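Local coordinates for peptidase (Yersinia bercovieri, PDB 5NYW), which is of unknown function but, as an ancestral beta-subunit (Anbu) related to the proteasome and HslV, adopts the fold of the Ntn-hydrolases, at residues E89-R92 against E93-R97; P156-D159 against R160-Y164; Y164-P167 against L168-M172. All coordinates share one frame; numbering follows the deposited sequence.

Interaction 1 (E89-R92 against E93-R97); sequences ETVR and EVINR
Four successive i to i+4 hydrogen bonds tie residues 89-92 to residues 93-97, from Glu93 N to Glu89 O through to Asn96 N to Arg92 O, so the backbone is regular alpha-helix. The bond from Ile95 N to Val91 O measures 3.1 Å, with a nearly straight N-H...O angle of 167°. The bond from Val94 N to Thr90 O is a little longer, at 3.2 Å. The side-chain contact proper is apolar: Val91 CG1 meets Ile95 CD1 at 4.0 Å, the two side chains running alongside each other in the same direction, one turn apart. Val91 presents that methyl because CG1 is anti to its backbone N (chi1 166°), while the extended chi2 of Ile95 carries CD1 outward to meet it. Carbonyl oxygens of the preceding turn also touch side-chain carbons, as where Val94 CG2 lies 3.2 Å from Thr90 O. Glu93 runs out fully extended, its OE2 passing 4.1 Å from Thr90 CA, and its OE1 forms a salt bridge with Arg65. The bent Arg92 chain takes its NH1 to the carbonyl of Gln133, and Thr90 OG1 bonds back to Leu86 O. Within helix 80-98 this turn packs against helix 52-65, with Thr90 on Leu62, Val91 on Ile58 and Val94 on Leu61, while Val91 also reaches Cys112 and Leu114 of strand 112-120.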
loop_
_atom_site.group_PDB
_atom_site.type_symbol
_atom_site.label_atom_id
_atom_site.label_comp_id
_atom_site.label_asym_id
_atom_site.label_seq_id
_atom_site.Cartn_x
_atom_site.Cartn_y
_atom_site.Cartn_z
ATOM N N GLU L 89 20.936 -17.507 4.486
ATOM C CA GLU L 89 21.039 -16.250 3.751
ATOM C C GLU L 89 21.400 -16.512 2.297
ATOM O O GLU L 89 20.861 -15.866 1.392
ATOM C CB GLU L 89 22.077 -15.312 4.400
ATOM C CG GLU L 89 21.655 -14.797 5.766
ATOM C CD GLU L 89 22.764 -14.089 6.513
ATOM O OE1 GLU L 89 23.881 -13.996 5.963
ATOM O OE2 GLU L 89 22.527 -13.663 7.670
ATOM N N THR L 90 22.306 -17.464 2.072
ATOM C CA THR L 90 22.748 -17.778 0.718
ATOM C C THR L 90 21.612 -18.499 -0.045
ATOM O O THR L 90 21.495 -18.360 -1.265
ATOM C CB THR L 90 24.016 -18.648 0.712
ATOM O OG1 THR L 90 24.941 -18.159 1.682
ATOM C CG2 THR L 90 24.658 -18.639 -0.670
ATOM N N VAL L 91 20.825 -19.314 0.665
ATOM C CA VAL L 91 19.634 -19.930 0.078
ATOM C C VAL L 91 18.599 -18.902 -0.411
ATOM O O VAL L 91 18.170 -18.961 -1.569
ATOM C CB VAL L 91 18.946 -20.887 1.060
ATOM C CG1 VAL L 91 17.569 -21.228 0.558
ATOM C CG2 VAL L 91 19.779 -22.149 1.237
ATOM N N ARG L 92 18.224 -17.954 0.450
ATOM C CA ARG L 92 17.259 -16.900 0.084
ATOM C C ARG L 92 17.774 -16.006 -1.051
ATOM O O ARG L 92 17.014 -15.638 -1.945
ATOM C CB ARG L 92 16.903 -16.022 1.300
ATOM C CG ARG L 92 15.973 -16.682 2.307
ATOM C CD ARG L 92 15.498 -15.741 3.455
ATOM N NE ARG L 92 16.556 -15.332 4.389
ATOM C CZ ARG L 92 16.831 -15.965 5.537
ATOM N NH1 ARG L 92 16.164 -17.074 5.878
ATOM N NH2 ARG L 92 17.799 -15.520 6.336
ATOM N N GLU L 93 19.064 -15.676 -1.013
ATOM C CA GLU L 93 19.700 -14.850 -2.041
ATOM C C GLU L 93 19.586 -15.453 -3.437
ATOM O O GLU L 93 19.263 -14.765 -4.407
ATOM C CB GLU L 93 21.178 -14.653 -1.711
ATOM C CG GLU L 93 21.965 -13.980 -2.806
ATOM C CD GLU L 93 23.466 -14.001 -2.540
ATOM O OE1 GLU L 93 24.229 -13.504 -3.390
ATOM O OE2 GLU L 93 23.894 -14.538 -1.498
ATOM N N VAL L 94 19.910 -16.738 -3.537
ATOM C CA VAL L 94 19.876 -17.444 -4.806
ATOM C C VAL L 94 18.445 -17.658 -5.321
ATOM O O VAL L 94 18.174 -17.425 -6.498
ATOM C CB VAL L 94 20.596 -18.781 -4.682
ATOM C CG1 VAL L 94 20.355 -19.647 -5.911
ATOM C CG2 VAL L 94 22.077 -18.524 -4.449
ATOM N N ILE L 95 17.522 -18.050 -4.444
ATOM C CA ILE L 95 16.139 -18.269 -4.873
ATOM C C ILE L 95 15.458 -16.984 -5.352
ATOM O O ILE L 95 14.828 -16.963 -6.416
ATOM C CB ILE L 95 15.296 -18.890 -3.747
ATOM C CG1 ILE L 95 15.720 -20.336 -3.540
ATOM C CG2 ILE L 95 13.813 -18.861 -4.093
ATOM C CD1 ILE L 95 14.959 -21.039 -2.451
ATOM N N ASN L 96 15.630 -15.904 -4.599
ATOM C CA ASN L 96 15.029 -14.632 -4.968
ATOM C C ASN L 96 15.633 -14.085 -6.256
ATOM O O ASN L 96 14.945 -13.425 -7.038
ATOM C CB ASN L 96 15.154 -13.625 -3.828
ATOM C CG ASN L 96 14.234 -13.959 -2.663
ATOM O OD1 ASN L 96 13.386 -14.856 -2.759
ATOM N ND2 ASN L 96 14.369 -13.218 -1.572
ATOM N N ARG L 97 16.922 -14.340 -6.462
ATOM C CA ARG L 97 17.583 -13.916 -7.695
ATOM C C ARG L 97 17.022 -14.699 -8.893
ATOM O O ARG L 97 16.617 -14.097 -9.884
ATOM C CB ARG L 97 19.103 -14.120 -7.605
ATOM C CG ARG L 97 19.856 -13.754 -8.878
ATOM C CD ARG L 97 21.264 -14.357 -8.892
ATOM N NE ARG L 97 21.202 -15.812 -9.066
ATOM C CZ ARG L 97 22.233 -16.650 -8.966
ATOM N NH1 ARG L 97 23.445 -16.191 -8.693
ATOM N NH2 ARG L 97 22.050 -17.956 -9.154
#

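Interaction 2 (P156-D159 against R160-Y164); sequences PIID and RVLSY
Arg160 N is shared by two carbonyls, Pro156 O and Ile157 O, each 3.2 Å away, but both bonds are weak, with N-H...O angles near 130°. Such a bifurcated i+4 and i+3 pattern is consistent with a loosening of the helix towards its C-terminal end. Ile157 O also accepts Val161 N at 3.2 Å and thus takes two donors. The following bond is straighter: Leu162 N reaches Ile158 O at 3.0 Å and 155°, closing the helix just where Leu162 leaves helical torsions (psi 135°). A water donates to Leu162 O and, weakly, to Asp159 O, bridging the chain as it departs. Among the side chains, Ile157 CD1 meets Val161 CG1 at 4.0 Å, the two running at a slant to each other. Ile158 and Leu162 instead extend alongside one another, with Ile158 CG2 at 4.0 Å from Leu162 CD2. The same Ile158 methyl also touches Leu162 CB. Arg160 stretches its aliphatic chain past Pro156 O, which is 3.2 Å from Arg160 CG, and this extended course sends the guanidinium beyond the helix to Asp180 of a neighbouring subunit, a salt bridge. Asp159 OD1 is held by the hydroxyl of Tyr145. Helix 155-161 and the residue after it have three neighbours: Ile158 and Leu162 pack on strands 2-7 and 145-149, Val161 touches Cys174 of helix 168-185, and the Arg160 side meets the neighbouring subunit.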
loop_
_atom_site.group_PDB
_atom_site.type_symbol
_atom_site.label_atom_id
_atom_site.label_comp_id
_atom_site.label_asym_id
_atom_site.label_seq_id
_atom_site.Cartn_x
_atom_site.Cartn_y
_atom_site.Cartn_z
ATOM N N PRO L 156 12.643 -46.545 7.384
ATOM C CA PRO L 156 12.332 -47.635 8.322
ATOM C C PRO L 156 13.543 -48.313 8.953
ATOM O O PRO L 156 13.455 -48.715 10.112
ATOM C CB PRO L 156 11.550 -48.621 7.460
ATOM C CG PRO L 156 10.862 -47.765 6.459
ATOM C CD PRO L 156 11.864 -46.691 6.135
ATOM N N ILE L 157 14.616 -48.501 8.195
ATOM C CA ILE L 157 15.790 -49.128 8.751
ATOM C C ILE L 157 16.490 -48.183 9.738
ATOM O O ILE L 157 17.029 -48.631 10.757
ATOM C CB ILE L 157 16.758 -49.580 7.659
ATOM C CG1 ILE L 157 17.892 -50.384 8.281
ATOM C CG2 ILE L 157 17.279 -48.390 6.879
ATOM C CD1 ILE L 157 17.406 -51.576 9.102
ATOM N N ILE L 158 16.468 -46.882 9.457
ATOM C CA ILE L 158 17.115 -45.913 10.344
ATOM C C ILE L 158 16.391 -45.872 11.680
ATOM O O ILE L 158 17.012 -45.892 12.727
ATOM C CB ILE L 158 17.155 -44.500 9.733
ATOM C CG1 ILE L 158 18.017 -44.494 8.479
ATOM C CG2 ILE L 158 17.768 -43.509 10.695
ATOM C CD1 ILE L 158 17.967 -43.201 7.755
ATOM N N ASP L 159 15.068 -45.851 11.640
ATOM C CA ASP L 159 14.283 -45.861 12.863
ATOM C C ASP L 159 14.486 -47.142 13.660
ATOM O O ASP L 159 14.321 -47.146 14.878
ATOM C CB ASP L 159 12.805 -45.665 12.546
ATOM C CG ASP L 159 12.473 -44.231 12.147
ATOM O OD1 ASP L 159 13.206 -43.309 12.575
ATOM O OD2 ASP L 159 11.494 -44.039 11.384
ATOM N N ARG L 160 14.826 -48.242 12.993
ATOM C CA ARG L 160 14.942 -49.523 13.704
ATOM C C ARG L 160 16.253 -49.705 14.460
ATOM O O ARG L 160 16.259 -50.275 15.554
ATOM C CB ARG L 160 14.805 -50.694 12.730
ATOM C CG ARG L 160 13.398 -51.001 12.283
ATOM C CD ARG L 160 13.391 -52.228 11.378
ATOM N NE ARG L 160 12.069 -52.499 10.823
ATOM C CZ ARG L 160 11.117 -53.181 11.456
ATOM N NH1 ARG L 160 11.349 -53.674 12.668
ATOM N NH2 ARG L 160 9.935 -53.373 10.874
ATOM N N VAL L 161 17.352 -49.198 13.897
ATOM C CA VAL L 161 18.666 -49.523 14.430
ATOM C C VAL L 161 19.513 -48.325 14.882
ATOM O O VAL L 161 20.424 -48.494 15.689
ATOM C CB VAL L 161 19.482 -50.339 13.401
ATOM C CG1 VAL L 161 18.671 -51.498 12.873
ATOM C CG2 VAL L 161 19.919 -49.474 12.259
ATOM N N LEU L 162 19.206 -47.118 14.418
ATOM C CA LEU L 162 20.046 -45.972 14.772
ATOM C C LEU L 162 19.528 -45.282 16.031
ATOM O O LEU L 162 18.321 -45.079 16.194
ATOM C CB LEU L 162 20.131 -44.946 13.625
ATOM C CG LEU L 162 21.186 -43.827 13.809
ATOM C CD1 LEU L 162 22.606 -44.302 13.493
ATOM C CD2 LEU L 162 20.882 -42.551 13.022
ATOM N N SER L 163 20.457 -44.971 16.933
ATOM C CA SER L 163 20.206 -44.134 18.104
ATOM C C SER L 163 21.455 -43.290 18.311
ATOM O O SER L 163 22.492 -43.562 17.694
ATOM C CB SER L 163 19.877 -44.972 19.341
ATOM O OG SER L 163 20.944 -45.841 19.674
ATOM N N TYR L 164 21.377 -42.285 19.178
ATOM C CA TYR L 164 22.498 -41.359 19.398
ATOM C C TYR L 164 23.801 -42.077 19.770
ATOM O O TYR L 164 24.899 -41.590 19.484
ATOM C CB TYR L 164 22.119 -40.344 20.486
ATOM C CG TYR L 164 23.134 -39.255 20.772
ATOM C CD1 TYR L 164 23.362 -38.235 19.854
ATOM C CD2 TYR L 164 23.852 -39.229 21.978
ATOM C CE1 TYR L 164 24.279 -37.220 20.119
ATOM C CE2 TYR L 164 24.780 -38.224 22.244
ATOM C CZ TYR L 164 24.987 -37.220 21.311
ATOM O OH TYR L 164 25.894 -36.209 21.562
HETATM O O HOH W 1 16.558 -47.250 17.332
#

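Interaction 3 (Y164-P167 against L168-M172); sequences YDTP and LDQAM
With chi1 of Thr166 at -60°, CG2 stands anti to the backbone N and OG1 beside it, which turns the methyl toward the first turn of the helix. On the helix side the backbone sets the CB of Gln170 against Thr166, while chi1 of -68° and the extended chain beyond carry the amide across the Pro167 ring. The Thr166 methyl makes the close apolar approach, with CG2 at 3.5 Å from Gln170 CB, and also lies 3.7 Å from both Ala171 N and Gln170 OE1. The two side chains slant across one another rather than running alongside. Farther out, the amide end of Gln170 rests against the Pro167 ring, Gln170 CD being 3.8 Å from Pro167 CG, and Gln170 OE1 is 3.8 Å from Pro167 CD. Pro167 is the N-cap residue of helix 168-185; its psi of 152° lies outside the helical range, and its carbonyl accepts the first i to i+4 bond. That bond, from Ala171 N to Pro167 O, is 3.1 Å long, with the donor in the carbonyl plane. Thr166 OG1, on the other branch from the methyl, accepts a hydrogen bond from Ser163 N across the turn. On its other flanks the helix start meets the chain's own sheet, where Leu168 touches Ile197 and Ala171 touches Met6, while Gln170 packs on Phe233 of a neighbouring subunit.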
loop_
_atom_site.group_PDB
_atom_site.type_symbol
_atom_site.label_atom_id
_atom_site.label_comp_id
_atom_site.label_asym_id
_atom_site.label_seq_id
_atom_site.Cartn_x
_atom_site.Cartn_y
_atom_site.Cartn_z
ATOM N N TYR L 164 21.377 -42.285 19.178
ATOM C CA TYR L 164 22.498 -41.359 19.398
ATOM C C TYR L 164 23.801 -42.077 19.770
ATOM O O TYR L 164 24.899 -41.590 19.484
ATOM C CB TYR L 164 22.119 -40.344 20.486
ATOM C CG TYR L 164 23.134 -39.255 20.772
ATOM C CD1 TYR L 164 23.362 -38.235 19.854
ATOM C CD2 TYR L 164 23.852 -39.229 21.978
ATOM C CE1 TYR L 164 24.279 -37.220 20.119
ATOM C CE2 TYR L 164 24.780 -38.224 22.244
ATOM C CZ TYR L 164 24.987 -37.220 21.311
ATOM O OH TYR L 164 25.894 -36.209 21.562
ATOM N N ASP L 165 23.675 -43.246 20.392
ATOM C CA ASP L 165 24.842 -43.969 20.900
ATOM C C ASP L 165 25.379 -45.048 19.962
ATOM O O ASP L 165 26.338 -45.728 20.302
ATOM C CB ASP L 165 24.498 -44.602 22.247
ATOM C CG ASP L 165 24.345 -43.574 23.346
ATOM O OD1 ASP L 165 25.230 -42.699 23.480
ATOM O OD2 ASP L 165 23.327 -43.632 24.066
ATOM N N THR L 166 24.786 -45.187 18.781
ATOM C CA THR L 166 25.286 -46.122 17.781
ATOM C C THR L 166 26.698 -45.718 17.397
ATOM O O THR L 166 26.940 -44.570 17.046
ATOM C CB THR L 166 24.396 -46.139 16.491
ATOM O OG1 THR L 166 23.058 -46.534 16.811
ATOM C CG2 THR L 166 24.951 -47.089 15.430
ATOM N N PRO L 167 27.638 -46.659 17.456
ATOM C CA PRO L 167 29.015 -46.391 17.021
ATOM C C PRO L 167 29.078 -46.022 15.533
ATOM O O PRO L 167 28.196 -46.439 14.778
ATOM C CB PRO L 167 29.743 -47.713 17.299
ATOM C CG PRO L 167 28.678 -48.720 17.549
ATOM C CD PRO L 167 27.499 -47.980 18.086
ATOM N N LEU L 168 30.077 -45.233 15.135
ATOM C CA LEU L 168 30.178 -44.737 13.762
ATOM C C LEU L 168 30.111 -45.794 12.663
ATOM O O LEU L 168 29.428 -45.581 11.662
ATOM C CB LEU L 168 31.456 -43.920 13.565
ATOM C CG LEU L 168 31.364 -42.409 13.783
ATOM C CD1 LEU L 168 30.472 -42.069 14.950
ATOM C CD2 LEU L 168 32.746 -41.802 13.958
ATOM N N ASP L 169 30.815 -46.913 12.811
ATOM C CA ASP L 169 30.815 -47.904 11.732
ATOM C C ASP L 169 29.426 -48.485 11.510
ATOM O O ASP L 169 29.026 -48.723 10.369
ATOM C CB ASP L 169 31.815 -49.014 12.001
ATOM C CG ASP L 169 33.229 -48.586 11.716
ATOM O OD1 ASP L 169 33.433 -47.393 11.404
ATOM O OD2 ASP L 169 34.134 -49.445 11.786
ATOM N N GLN L 170 28.678 -48.667 12.591
ATOM C CA GLN L 170 27.327 -49.174 12.470
ATOM C C GLN L 170 26.407 -48.116 11.862
ATOM O O GLN L 170 25.444 -48.454 11.169
ATOM C CB GLN L 170 26.785 -49.616 13.827
ATOM C CG GLN L 170 27.458 -50.828 14.427
ATOM C CD GLN L 170 26.688 -51.337 15.632
ATOM O OE1 GLN L 170 25.775 -50.673 16.124
ATOM N NE2 GLN L 170 27.036 -52.530 16.099
ATOM N N ALA L 171 26.677 -46.842 12.141
ATOM C CA ALA L 171 25.901 -45.757 11.535
ATOM C C ALA L 171 26.099 -45.697 10.028
ATOM O O ALA L 171 25.153 -45.548 9.259
ATOM C CB ALA L 171 26.270 -44.448 12.149
ATOM N N MET L 172 27.341 -45.830 9.599
ATOM C CA MET L 172 27.601 -45.834 8.178
ATOM C C MET L 172 26.963 -47.069 7.542
ATOM O O MET L 172 26.365 -46.969 6.468
ATOM C CB MET L 172 29.102 -45.802 7.897
ATOM C CG MET L 172 29.413 -45.854 6.399
ATOM S SD MET L 172 28.558 -44.561 5.444
ATOM C CE MET L 172 29.444 -43.104 5.969
#

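In the fold
Interactions 2 and 3 form one local unit, sharing Tyr164, with centres about 10 Å apart. They meet directly: Leu162 CD1 packs on Ala171 CB at 3.9 Å, and Val161 O lies 3.5 Å from Thr166 OG1, so the end of helix 155-161 and the start of helix 168-185 are joined through the turn between them. Both touch the same neighbouring subunit. Interaction 1 lies on the opposite side of the chain's centre, about 34 and 35 Å from interactions 2 and 3 between centres, with nearest atoms about 22 and 24 Å apart. This separation fits the alpha-beta-beta-alpha sandwich of Ntn-hydrolases, in which two sheets lie between outer helical layers.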